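Local structure of Nrps/pks (Streptomyces albus, 4OPE) at residues A[303-308]-A[416-421]; A[257-262]-A[560-565]; A[285-290]-A[320-325]; A[264-269]-A[298-303]. The protein is a ketosynthase domain of an "AT-less" type I polyketide synthase for oxazolomycin, and probably handles acyl-chain condensation or transfer. All coordinates share one frame; numbering follows the deposited sequence.

Contact 1 (A[303-308]-A[416-421]); sequences ADLGYL and TAAISA
Thr416 pushes its hydroxyl into the bend made by Asp304, Leu305 and Gly306, where two backbone groups of the loop close on it. OG1 donates to Asp304 O at 2.8 Å, the bond bent to 134° at the oxygen and the donor tilted from the carbonyl plane, and it accepts from Gly306 N at 3.1 Å. Chi1 of 62° sets OG1 between the backbone N and carbonyl carbon of Thr416, facing this bend, while CG2 lies beside the backbone N. Gly306 N also makes a weak bond to Thr416 O, and a CB on Gly306 would point toward the strand. A valine in place of Thr416 would probably leave Asp304 O without this donor and Gly306 N without this acceptor, so that the loop is held less firmly. Further on, Ala418 CB is the bump between two leucines: Leu305 CD1 meets it at 3.8 Å, and Leu308 CD2 touches it at 3.7 Å. Ile432 of strand 427-434 packs on the same methyl. Ala417 CB instead lies near Tyr307 CB, on the side covered by helix 356-370, whose Lys363 holds the Tyr307 hydroxyl. Ala418 N donates to Tyr307 O at 3.0 Å, starting a parallel pairing in which Leu308 sits beside Ala418. Strand 308-309 is thus joined to strand 416-422 within the large mixed sheet, consistent with the layered thiolase fold of ketosynthases.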
loop_
_atom_site.group_PDB
_atom_site.type_symbol
_atom_site.label_atom_id
_atom_site.label_comp_id
_atom_site.label_asym_id
_atom_site.label_seq_id
_atom_site.Cartn_x
_atom_site.Cartn_y
_atom_site.Cartn_z
ATOM N N ALA A 303 -12.682 -29.344 -9.710
ATOM C CA ALA A 303 -13.210 -30.577 -9.121
ATOM C C ALA A 303 -12.593 -30.882 -7.736
ATOM O O ALA A 303 -13.182 -31.574 -6.899
ATOM C CB ALA A 303 -12.971 -31.736 -10.083
ATOM N N ASP A 304 -11.393 -30.360 -7.520
ATOM C CA ASP A 304 -10.667 -30.571 -6.283
ATOM C C ASP A 304 -10.933 -29.497 -5.253
ATOM O O ASP A 304 -10.363 -29.557 -4.201
ATOM C CB ASP A 304 -9.149 -30.582 -6.544
ATOM C CG ASP A 304 -8.720 -31.601 -7.598
ATOM O OD1 ASP A 304 -9.352 -32.681 -7.694
ATOM O OD2 ASP A 304 -7.725 -31.293 -8.311
ATOM N N LEU A 305 -11.750 -28.501 -5.551
ATOM C CA LEU A 305 -11.942 -27.399 -4.640
ATOM C C LEU A 305 -12.981 -27.730 -3.599
ATOM O O LEU A 305 -14.080 -28.067 -3.938
ATOM C CB LEU A 305 -12.403 -26.226 -5.440
ATOM C CG LEU A 305 -12.456 -24.885 -4.762
ATOM C CD1 LEU A 305 -11.112 -24.534 -4.153
ATOM C CD2 LEU A 305 -12.807 -23.894 -5.841
ATOM N N GLY A 306 -12.632 -27.645 -2.326
ATOM C CA GLY A 306 -13.560 -28.018 -1.241
ATOM C C GLY A 306 -14.542 -26.982 -0.740
ATOM O O GLY A 306 -15.581 -27.329 -0.193
ATOM N N TYR A 307 -14.229 -25.705 -0.909
ATOM C CA TYR A 307 -15.052 -24.622 -0.362
ATOM C C TYR A 307 -14.631 -23.326 -0.982
ATOM O O TYR A 307 -13.467 -23.132 -1.274
ATOM C CB TYR A 307 -14.914 -24.514 1.166
ATOM C CG TYR A 307 -15.750 -23.440 1.783
ATOM C CD1 TYR A 307 -17.083 -23.639 2.052
ATOM C CD2 TYR A 307 -15.205 -22.243 2.109
ATOM C CE1 TYR A 307 -17.858 -22.659 2.622
ATOM C CE2 TYR A 307 -15.972 -21.233 2.646
ATOM C CZ TYR A 307 -17.291 -21.449 2.897
ATOM O OH TYR A 307 -18.017 -20.415 3.439
ATOM N N LEU A 308 -15.599 -22.442 -1.166
ATOM C CA LEU A 308 -15.385 -21.120 -1.787
ATOM C C LEU A 308 -15.944 -20.063 -0.833
ATOM O O LEU A 308 -17.153 -19.985 -0.639
ATOM C CB LEU A 308 -16.099 -21.047 -3.135
ATOM C CG LEU A 308 -15.838 -19.910 -4.143
ATOM C CD1 LEU A 308 -16.337 -18.539 -3.744
ATOM C CD2 LEU A 308 -14.364 -19.792 -4.436
ATOM N N THR A 416 -9.250 -28.240 0.523
ATOM C CA THR A 416 -8.833 -26.992 -0.142
ATOM C C THR A 416 -9.936 -25.925 -0.106
ATOM O O THR A 416 -11.130 -26.226 -0.010
ATOM C CB THR A 416 -8.433 -27.184 -1.620
ATOM O OG1 THR A 416 -9.561 -27.662 -2.335
ATOM C CG2 THR A 416 -7.337 -28.188 -1.771
ATOM N N ALA A 417 -9.520 -24.673 -0.165
ATOM C CA ALA A 417 -10.466 -23.619 -0.186
ATOM C C ALA A 417 -9.924 -22.463 -0.975
ATOM O O ALA A 417 -8.704 -22.279 -1.140
ATOM C CB ALA A 417 -10.810 -23.179 1.214
ATOM N N ALA A 418 -10.868 -21.689 -1.473
ATOM C CA ALA A 418 -10.544 -20.546 -2.258
ATOM C C ALA A 418 -11.312 -19.372 -1.700
ATOM O O ALA A 418 -12.453 -19.518 -1.304
ATOM C CB ALA A 418 -10.932 -20.815 -3.704
ATOM N N ILE A 419 -10.680 -18.210 -1.703
ATOM C CA ILE A 419 -11.230 -17.008 -1.072
ATOM C C ILE A 419 -11.091 -15.833 -2.001
ATOM O O ILE A 419 -9.999 -15.579 -2.497
ATOM C CB ILE A 419 -10.441 -16.659 0.191
ATOM C CG1 ILE A 419 -10.284 -17.938 1.001
ATOM C CG2 ILE A 419 -11.147 -15.532 0.964
ATOM C CD1 ILE A 419 -9.517 -17.759 2.292
ATOM N N SER A 420 -12.201 -15.113 -2.176
ATOM C CA SER A 420 -12.277 -13.932 -3.040
ATOM C C SER A 420 -12.508 -12.643 -2.254
ATOM O O SER A 420 -13.218 -12.611 -1.268
ATOM C CB SER A 420 -13.440 -14.045 -4.009
ATOM O OG SER A 420 -13.227 -15.002 -5.032
ATOM N N ALA A 421 -11.912 -11.574 -2.750
ATOM C CA ALA A 421 -12.189 -10.260 -2.287
ATOM C C ALA A 421 -12.055 -9.273 -3.453
ATOM O O ALA A 421 -10.996 -9.180 -4.086
ATOM C CB ALA A 421 -11.228 -9.918 -1.182
#

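Contact 2 (A[257-262]-A[560-565]); sequences DGDRVL and APRVSL
Gly258 to Arg260 runs roughly the same way as Ala560 to Arg562, with neither piece in a strand and the backbones well apart, Arg260 CA lying 6.9 Å from Arg562 CA. Two arginines bridge the space, one reaching from each side. With chi1 at -179° the Arg260 chain extends opposite its own backbone N, and its bend at chi3 carries the guanidinium over to Ser564. There NH2 donates to Ser564 OG at 2.7 Å, with the hydroxyl 26° out of the guanidinium plane, and the backbone of Arg562 and Val563 lies over one face of the group. Water 2, in the plane at the edge, accepts from Arg260 NH1 at 3.0 Å and from Ser564 N at 3.2 Å. Arg562 points the other way across the contact. Its NH2 makes a long salt bridge to Asp259 OD1 at 3.5 Å, the carboxylate and guanidinium planes 43° apart, and Gly258 O lies over one face of the guanidinium. The same NH2 also donates to water 1 at 3.1 Å, and that water lies 2.9 Å from Arg260 O. Replacing Arg260 by an alanine is likely to leave Ser564 OG without this donor, deprive water 2 of one anchor and remove the flat group that lies against the Arg562-Val563 backbone. Arg369 of helix 356-370 packs on both Arg260 and Ser564, and Asp108 is a weak partner of Ser564 OG. The grip is polar and partly water-mediated, as suits a surface seam where the chain's C-terminal portion folds back on the ketosynthase body.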
loop_
_atom_site.group_PDB
_atom_site.type_symbol
_atom_site.label_atom_id
_atom_site.label_comp_id
_atom_site.label_asym_id
_atom_site.label_seq_id
_atom_site.Cartn_x
_atom_site.Cartn_y
_atom_site.Cartn_z
ATOM N N ASP A 257 11.502 -25.510 12.058
ATOM C CA ASP A 257 11.299 -24.883 13.370
ATOM C C ASP A 257 10.251 -25.601 14.215
ATOM O O ASP A 257 9.914 -25.126 15.300
ATOM C CB ASP A 257 10.879 -23.403 13.214
ATOM C CG ASP A 257 11.973 -22.522 12.556
ATOM O OD1 ASP A 257 13.004 -23.031 12.043
ATOM O OD2 ASP A 257 11.781 -21.291 12.543
ATOM N N GLY A 258 9.722 -26.714 13.711
ATOM C CA GLY A 258 8.483 -27.320 14.234
ATOM C C GLY A 258 7.273 -26.406 14.479
ATOM O O GLY A 258 6.675 -26.463 15.565
ATOM N N ASP A 259 6.897 -25.554 13.509
ATOM C CA ASP A 259 5.712 -24.703 13.698
ATOM C C ASP A 259 4.490 -25.541 13.461
ATOM O O ASP A 259 4.536 -26.490 12.698
ATOM C CB ASP A 259 5.656 -23.543 12.731
ATOM C CG ASP A 259 6.814 -22.626 12.863
ATOM O OD1 ASP A 259 7.088 -22.117 13.964
ATOM O OD2 ASP A 259 7.476 -22.411 11.840
ATOM N N ARG A 260 3.392 -25.176 14.101
ATOM C CA ARG A 260 2.113 -25.706 13.704
ATOM C C ARG A 260 1.718 -24.987 12.393
ATOM O O ARG A 260 1.662 -23.764 12.343
ATOM C CB ARG A 260 1.092 -25.499 14.827
ATOM C CG ARG A 260 -0.282 -26.044 14.536
ATOM C CD ARG A 260 -1.161 -25.992 15.773
ATOM N NE ARG A 260 -1.182 -24.651 16.376
ATOM C CZ ARG A 260 -1.953 -24.299 17.400
ATOM N NH1 ARG A 260 -2.806 -25.170 17.933
ATOM N NH2 ARG A 260 -1.895 -23.059 17.869
ATOM N N VAL A 261 1.503 -25.749 11.325
ATOM C CA VAL A 261 1.139 -25.187 10.023
ATOM C C VAL A 261 -0.393 -25.137 9.875
ATOM O O VAL A 261 -1.078 -26.139 9.988
ATOM C CB VAL A 261 1.787 -26.015 8.913
ATOM C CG1 VAL A 261 1.319 -25.563 7.560
ATOM C CG2 VAL A 261 3.279 -25.844 8.961
ATOM N N LEU A 262 -0.934 -23.964 9.610
ATOM C CA LEU A 262 -2.384 -23.799 9.530
ATOM C C LEU A 262 -2.949 -24.039 8.153
ATOM O O LEU A 262 -4.140 -24.354 8.007
ATOM C CB LEU A 262 -2.756 -22.383 9.958
ATOM C CG LEU A 262 -3.014 -22.168 11.456
ATOM C CD1 LEU A 262 -2.140 -23.047 12.295
ATOM C CD2 LEU A 262 -2.788 -20.750 11.881
ATOM N N ALA A 560 7.857 -30.323 20.544
ATOM C CA ALA A 560 6.637 -30.442 21.318
ATOM C C ALA A 560 5.430 -29.974 20.509
ATOM O O ALA A 560 5.503 -29.002 19.745
ATOM C CB ALA A 560 6.748 -29.634 22.602
ATOM N N PRO A 561 4.306 -30.658 20.686
ATOM C CA PRO A 561 3.119 -30.203 19.998
ATOM C C PRO A 561 2.595 -28.901 20.628
ATOM O O PRO A 561 2.812 -28.662 21.819
ATOM C CB PRO A 561 2.149 -31.348 20.234
ATOM C CG PRO A 561 2.524 -31.865 21.618
ATOM C CD PRO A 561 3.997 -31.579 21.800
ATOM N N ARG A 562 1.908 -28.059 19.851
ATOM C CA ARG A 562 1.378 -26.831 20.427
ATOM C C ARG A 562 -0.134 -26.649 20.379
ATOM O O ARG A 562 -0.845 -27.252 19.603
ATOM C CB ARG A 562 2.142 -25.640 19.875
ATOM C CG ARG A 562 3.583 -25.652 20.422
ATOM C CD ARG A 562 4.385 -24.405 20.086
ATOM N NE ARG A 562 4.321 -24.039 18.661
ATOM C CZ ARG A 562 5.384 -23.767 17.890
ATOM N NH1 ARG A 562 6.628 -23.807 18.360
ATOM N NH2 ARG A 562 5.209 -23.425 16.626
ATOM N N VAL A 563 -0.611 -25.815 21.277
ATOM C CA VAL A 563 -2.003 -25.449 21.356
ATOM C C VAL A 563 -2.111 -23.953 21.491
ATOM O O VAL A 563 -1.156 -23.257 21.854
ATOM C CB VAL A 563 -2.705 -26.124 22.538
ATOM C CG1 VAL A 563 -2.667 -27.623 22.325
ATOM C CG2 VAL A 563 -2.062 -25.779 23.873
ATOM N N SER A 564 -3.290 -23.463 21.197
ATOM C CA SER A 564 -3.571 -22.049 21.233
ATOM C C SER A 564 -4.126 -21.760 22.577
ATOM O O SER A 564 -5.129 -22.349 22.952
ATOM C CB SER A 564 -4.653 -21.781 20.234
ATOM O OG SER A 564 -4.246 -22.202 18.952
ATOM N N LEU A 565 -3.481 -20.873 23.315
ATOM C CA LEU A 565 -3.934 -20.458 24.634
ATOM C C LEU A 565 -4.224 -18.988 24.601
ATOM O O LEU A 565 -3.665 -18.256 23.782
ATOM C CB LEU A 565 -2.849 -20.692 25.674
ATOM C CG LEU A 565 -2.292 -22.123 25.758
ATOM C CD1 LEU A 565 -0.920 -22.144 26.381
ATOM C CD2 LEU A 565 -3.227 -23.043 26.538
HETATM O O HOH W 1 3.116 -22.456 14.500
HETATM O O HOH W 2 -5.138 -25.642 19.691
#

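Contact 3 (A[285-290]-A[320-325]); sequences RAQGVL and PVEITG
Gly288 and Gly325 bring helices 284-298 and 318-329 together: the two short segments cross at -43° with their axes 8.3 Å apart, and the two glycine CA atoms are only 4.4 Å from each other. With no side chain on either residue the backbones can meet directly, and Gly288 CA forms a CA-H...O contact of 3.4 Å to Gly325 O. A CB on Gly325 would point toward the first helix, where Gln287 CB already lies close to Gly325 CA. Gln287 is the side chain that spans the groove. Its CG stands beside the backbone N (chi1 -65°) and the rest is extended, laying the amide across the flank of the neighbouring helix; the Gln287 and Val321 side chains cross at about a right angle. NE2 lies 3.8 Å from Val321 CG1, while OE1 sits near Glu322 CA. The direct contact is therefore one of packing, and the polar link is made by water 3, which donates to Gln287 OE1 at 2.8 Å and to Glu322 O at 2.7 Å. The carboxylate of Glu322 accepts from the backbone N of His311 and of Gly312, while Phe422 of strand 416-422 packs on both Gln287 and Glu322. On the far side of the first helix, Arg285 forms a salt bridge with Asp166 of the second subunit. Tight glycine packing plus a bridging water thus joins two helices otherwise without direct polar bonding between these segments, the water giving both carbonyl oxygens a donor.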
loop_
_atom_site.group_PDB
_atom_site.type_symbol
_atom_site.label_atom_id
_atom_site.label_comp_id
_atom_site.label_asym_id
_atom_site.label_seq_id
_atom_site.Cartn_x
_atom_site.Cartn_y
_atom_site.Cartn_z
ATOM N N ARG A 285 -15.770 -10.413 -16.086
ATOM C CA ARG A 285 -14.724 -10.901 -16.958
ATOM C C ARG A 285 -13.414 -10.979 -16.174
ATOM O O ARG A 285 -12.707 -11.980 -16.217
ATOM C CB ARG A 285 -14.566 -9.981 -18.175
ATOM C CG ARG A 285 -13.762 -10.571 -19.328
ATOM C CD ARG A 285 -12.946 -9.526 -20.106
ATOM N NE ARG A 285 -11.528 -9.527 -19.694
ATOM C CZ ARG A 285 -10.907 -8.579 -18.978
ATOM N NH1 ARG A 285 -9.620 -8.745 -18.667
ATOM N NH2 ARG A 285 -11.540 -7.468 -18.573
ATOM N N ALA A 286 -13.112 -9.926 -15.438
ATOM C CA ALA A 286 -11.850 -9.816 -14.744
ATOM C C ALA A 286 -11.818 -10.740 -13.537
ATOM O O ALA A 286 -10.792 -11.346 -13.247
ATOM C CB ALA A 286 -11.631 -8.375 -14.312
ATOM N N GLN A 287 -12.945 -10.875 -12.847
ATOM C CA GLN A 287 -13.054 -11.848 -11.802
ATOM C C GLN A 287 -12.765 -13.234 -12.336
ATOM O O GLN A 287 -12.029 -14.025 -11.728
ATOM C CB GLN A 287 -14.448 -11.820 -11.194
ATOM C CG GLN A 287 -14.780 -10.503 -10.477
ATOM C CD GLN A 287 -16.177 -10.470 -9.832
ATOM O OE1 GLN A 287 -16.842 -11.485 -9.700
ATOM N NE2 GLN A 287 -16.592 -9.296 -9.396
ATOM N N GLY A 288 -13.335 -13.540 -13.477
ATOM C CA GLY A 288 -13.085 -14.816 -14.125
ATOM C C GLY A 288 -11.615 -15.088 -14.436
ATOM O O GLY A 288 -11.087 -16.186 -14.131
ATOM N N VAL A 289 -10.960 -14.110 -15.040
ATOM C CA VAL A 289 -9.551 -14.226 -15.339
ATOM C C VAL A 289 -8.714 -14.476 -14.081
ATOM O O VAL A 289 -7.902 -15.408 -14.025
ATOM C CB VAL A 289 -9.033 -12.953 -16.020
ATOM C CG1 VAL A 289 -7.525 -13.015 -16.205
ATOM C CG2 VAL A 289 -9.743 -12.773 -17.357
ATOM N N LEU A 290 -8.932 -13.637 -13.067
ATOM C CA LEU A 290 -8.209 -13.711 -11.791
ATOM C C LEU A 290 -8.312 -15.112 -11.187
ATOM O O LEU A 290 -7.302 -15.745 -10.907
ATOM C CB LEU A 290 -8.803 -12.697 -10.843
ATOM C CG LEU A 290 -8.251 -12.711 -9.428
ATOM C CD1 LEU A 290 -6.899 -12.026 -9.378
ATOM C CD2 LEU A 290 -9.214 -12.060 -8.457
ATOM N N PRO A 320 -24.931 -11.628 -8.230
ATOM C CA PRO A 320 -24.988 -12.324 -9.524
ATOM C C PRO A 320 -23.723 -12.180 -10.340
ATOM O O PRO A 320 -23.395 -13.065 -11.133
ATOM C CB PRO A 320 -26.118 -11.605 -10.278
ATOM C CG PRO A 320 -26.954 -10.997 -9.217
ATOM C CD PRO A 320 -26.009 -10.634 -8.104
ATOM N N VAL A 321 -23.063 -11.039 -10.211
ATOM C CA VAL A 321 -21.810 -10.841 -10.919
ATOM C C VAL A 321 -20.743 -11.794 -10.401
ATOM O O VAL A 321 -19.977 -12.329 -11.185
ATOM C CB VAL A 321 -21.347 -9.375 -10.825
ATOM C CG1 VAL A 321 -19.882 -9.195 -11.213
ATOM C CG2 VAL A 321 -22.246 -8.524 -11.712
ATOM N N GLU A 322 -20.699 -12.014 -9.095
ATOM C CA GLU A 322 -19.716 -12.927 -8.525
ATOM C C GLU A 322 -19.931 -14.343 -9.055
ATOM O O GLU A 322 -18.987 -15.047 -9.425
ATOM C CB GLU A 322 -19.770 -12.912 -7.010
ATOM C CG GLU A 322 -18.708 -13.785 -6.365
ATOM C CD GLU A 322 -18.426 -13.482 -4.876
ATOM O OE1 GLU A 322 -19.218 -12.757 -4.213
ATOM O OE2 GLU A 322 -17.371 -13.983 -4.368
ATOM N N ILE A 323 -21.179 -14.744 -9.148
ATOM C CA ILE A 323 -21.442 -16.060 -9.668
ATOM C C ILE A 323 -21.055 -16.184 -11.148
ATOM O O ILE A 323 -20.494 -17.190 -11.590
ATOM C CB ILE A 323 -22.895 -16.481 -9.433
ATOM C CG1 ILE A 323 -23.240 -16.426 -7.951
ATOM C CG2 ILE A 323 -23.087 -17.895 -9.907
ATOM C CD1 ILE A 323 -22.343 -17.280 -7.066
ATOM N N THR A 324 -21.339 -15.165 -11.920
ATOM C CA THR A 324 -20.971 -15.191 -13.305
ATOM C C THR A 324 -19.469 -15.258 -13.473
ATOM O O THR A 324 -18.999 -15.941 -14.350
ATOM C CB THR A 324 -21.448 -13.924 -13.965
ATOM O OG1 THR A 324 -22.846 -13.805 -13.716
ATOM C CG2 THR A 324 -21.158 -13.946 -15.454
ATOM N N GLY A 325 -18.717 -14.536 -12.647
ATOM C CA GLY A 325 -17.252 -14.592 -12.683
ATOM C C GLY A 325 -16.759 -16.009 -12.462
ATOM O O GLY A 325 -15.891 -16.491 -13.193
HETATM O O HOH W 3 -16.469 -14.175 -8.888
#

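Contact 4 (A[264-269]-A[298-303]); sequences VVRSTA and AGLAPA
Arg266 supplies the hydrogen bonds, gripping one carbonyl oxygen at the end of helix 284-298 side-on with two nitrogens. NE donates to Ala298 O at 2.9 Å in the carbonyl plane, on a lone pair, whereas NH2 reaches the same oxygen at 2.8 Å from 40° above that plane. The oxygen itself lies near the guanidinium plane, at its edge. Bends at chi2 and chi3 (-89° and -66°) fold the arginine back to reach it. By charge, the remaining NH1 pairs with Glu434 of strand 427-434, which gives the guanidinium a second anchor. Van der Waals packing adds to this: Ala298 CB lies 4.0 Å from Arg266 CB and 3.6 Å from Ser267 OG, and Leu300 CB borders Arg266 NH2. The hydroxyl of Ser267 donates to Ala294 O, one turn back in the helix. Arg266 and Ser267 form a classic beta bulge opposite Ile432, consistent with both side chains facing segment 298-303. Gly299, with positive phi, closes the helix in a Schellman motif. The positive group thus sits at a helix C-terminus, where it would be expected to offset the negative end of the helix dipole and to tie the end of the helix to strand 263-272.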
loop_
_atom_site.group_PDB
_atom_site.type_symbol
_atom_site.label_atom_id
_atom_site.label_comp_id
_atom_site.label_asym_id
_atom_site.label_seq_id
_atom_site.Cartn_x
_atom_site.Cartn_y
_atom_site.Cartn_z
ATOM N N VAL A 264 -1.405 -24.313 3.690
ATOM C CA VAL A 264 -0.444 -24.053 2.656
ATOM C C VAL A 264 -1.100 -23.096 1.705
ATOM O O VAL A 264 -2.232 -23.349 1.234
ATOM C CB VAL A 264 -0.143 -25.342 1.867
ATOM C CG1 VAL A 264 0.785 -25.061 0.704
ATOM C CG2 VAL A 264 0.427 -26.388 2.797
ATOM N N VAL A 265 -0.382 -22.022 1.391
ATOM C CA VAL A 265 -0.841 -21.063 0.428
ATOM C C VAL A 265 -0.496 -21.527 -0.976
ATOM O O VAL A 265 0.592 -21.271 -1.461
ATOM C CB VAL A 265 -0.199 -19.725 0.704
ATOM C CG1 VAL A 265 -0.632 -18.681 -0.351
ATOM C CG2 VAL A 265 -0.618 -19.286 2.110
ATOM N N ARG A 266 -1.429 -22.219 -1.617
ATOM C CA ARG A 266 -1.172 -22.787 -2.934
ATOM C C ARG A 266 -0.943 -21.723 -4.012
ATOM O O ARG A 266 -0.050 -21.860 -4.825
ATOM C CB ARG A 266 -2.298 -23.753 -3.331
ATOM C CG ARG A 266 -2.285 -25.093 -2.543
ATOM C CD ARG A 266 -1.435 -26.192 -3.189
ATOM N NE ARG A 266 -1.994 -26.643 -4.481
ATOM C CZ ARG A 266 -2.999 -27.523 -4.634
ATOM N NH1 ARG A 266 -3.564 -28.098 -3.575
ATOM N NH2 ARG A 266 -3.439 -27.848 -5.852
ATOM N N SER A 267 -1.746 -20.670 -4.002
ATOM C CA SER A 267 -1.581 -19.547 -4.912
ATOM C C SER A 267 -2.286 -18.257 -4.427
ATOM O O SER A 267 -3.207 -18.279 -3.582
ATOM C CB SER A 267 -2.103 -19.903 -6.312
ATOM O OG SER A 267 -3.529 -19.847 -6.389
ATOM N N THR A 268 -1.798 -17.138 -4.962
ATOM C CA THR A 268 -2.477 -15.858 -4.821
ATOM C C THR A 268 -2.475 -15.103 -6.142
ATOM O O THR A 268 -1.566 -15.250 -6.944
ATOM C CB THR A 268 -1.870 -14.934 -3.734
ATOM O OG1 THR A 268 -0.537 -14.580 -4.088
ATOM C CG2 THR A 268 -1.864 -15.622 -2.409
ATOM N N ALA A 269 -3.498 -14.285 -6.335
ATOM C CA ALA A 269 -3.537 -13.434 -7.478
ATOM C C ALA A 269 -4.315 -12.141 -7.237
ATOM O O ALA A 269 -5.275 -12.084 -6.411
ATOM C CB ALA A 269 -4.118 -14.204 -8.639
ATOM N N ALA A 298 -2.038 -22.606 -8.695
ATOM C CA ALA A 298 -2.215 -23.568 -7.635
ATOM C C ALA A 298 -2.066 -25.013 -8.108
ATOM O O ALA A 298 -1.901 -25.934 -7.292
ATOM C CB ALA A 298 -3.605 -23.399 -7.054
ATOM N N GLY A 299 -2.191 -25.235 -9.412
ATOM C CA GLY A 299 -2.272 -26.587 -9.923
ATOM C C GLY A 299 -3.549 -27.311 -9.550
ATOM O O GLY A 299 -3.560 -28.521 -9.393
ATOM N N LEU A 300 -4.644 -26.579 -9.486
ATOM C CA LEU A 300 -5.867 -27.097 -8.931
ATOM C C LEU A 300 -6.979 -27.013 -9.945
ATOM O O LEU A 300 -7.109 -26.043 -10.662
ATOM C CB LEU A 300 -6.235 -26.270 -7.706
ATOM C CG LEU A 300 -7.480 -26.631 -6.907
ATOM C CD1 LEU A 300 -7.224 -27.878 -6.097
ATOM C CD2 LEU A 300 -7.838 -25.522 -5.953
ATOM N N ALA A 301 -7.793 -28.051 -9.980
ATOM C CA ALA A 301 -8.955 -28.105 -10.824
ATOM C C ALA A 301 -10.122 -27.806 -9.957
ATOM O O ALA A 301 -10.124 -28.166 -8.776
ATOM C CB ALA A 301 -9.115 -29.502 -11.388
ATOM N N PRO A 302 -11.142 -27.173 -10.528
ATOM C CA PRO A 302 -12.367 -26.941 -9.801
ATOM C C PRO A 302 -12.899 -28.189 -9.123
ATOM O O PRO A 302 -13.507 -28.115 -8.084
ATOM C CB PRO A 302 -13.313 -26.461 -10.892
ATOM C CG PRO A 302 -12.444 -25.725 -11.833
ATOM C CD PRO A 302 -11.066 -26.330 -11.731
ATOM N N ALA A 303 -12.682 -29.344 -9.710
ATOM C CA ALA A 303 -13.210 -30.577 -9.121
ATOM C C ALA A 303 -12.593 -30.882 -7.736
ATOM O O ALA A 303 -13.182 -31.574 -6.899
ATOM C CB ALA A 303 -12.971 -31.736 -10.083
#

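How the contacts relate
From the N terminus, segment 257-262 opens contact 2, which closes only at 560-565, so the other three contacts nest inside its loop. Just beyond it, strand 263-272 opens contact 4, and helix 284-298, which follows, opens contact 3 before contact 4 closes at 298-303; these two therefore cross. Contact 1 starts at Ala303, where contact 4 ends, and crosses contact 3 by closing on strand 416-422 after 320-325. Contacts 1 and 4 lie 8 Å apart between centres, both reaching the large sheet, and Leu305 touches Leu300. Contact 3 ties together the two helices flanking this region, and contact 2 fastens the C-terminal portion, about 25 Å from contact 1 between centres.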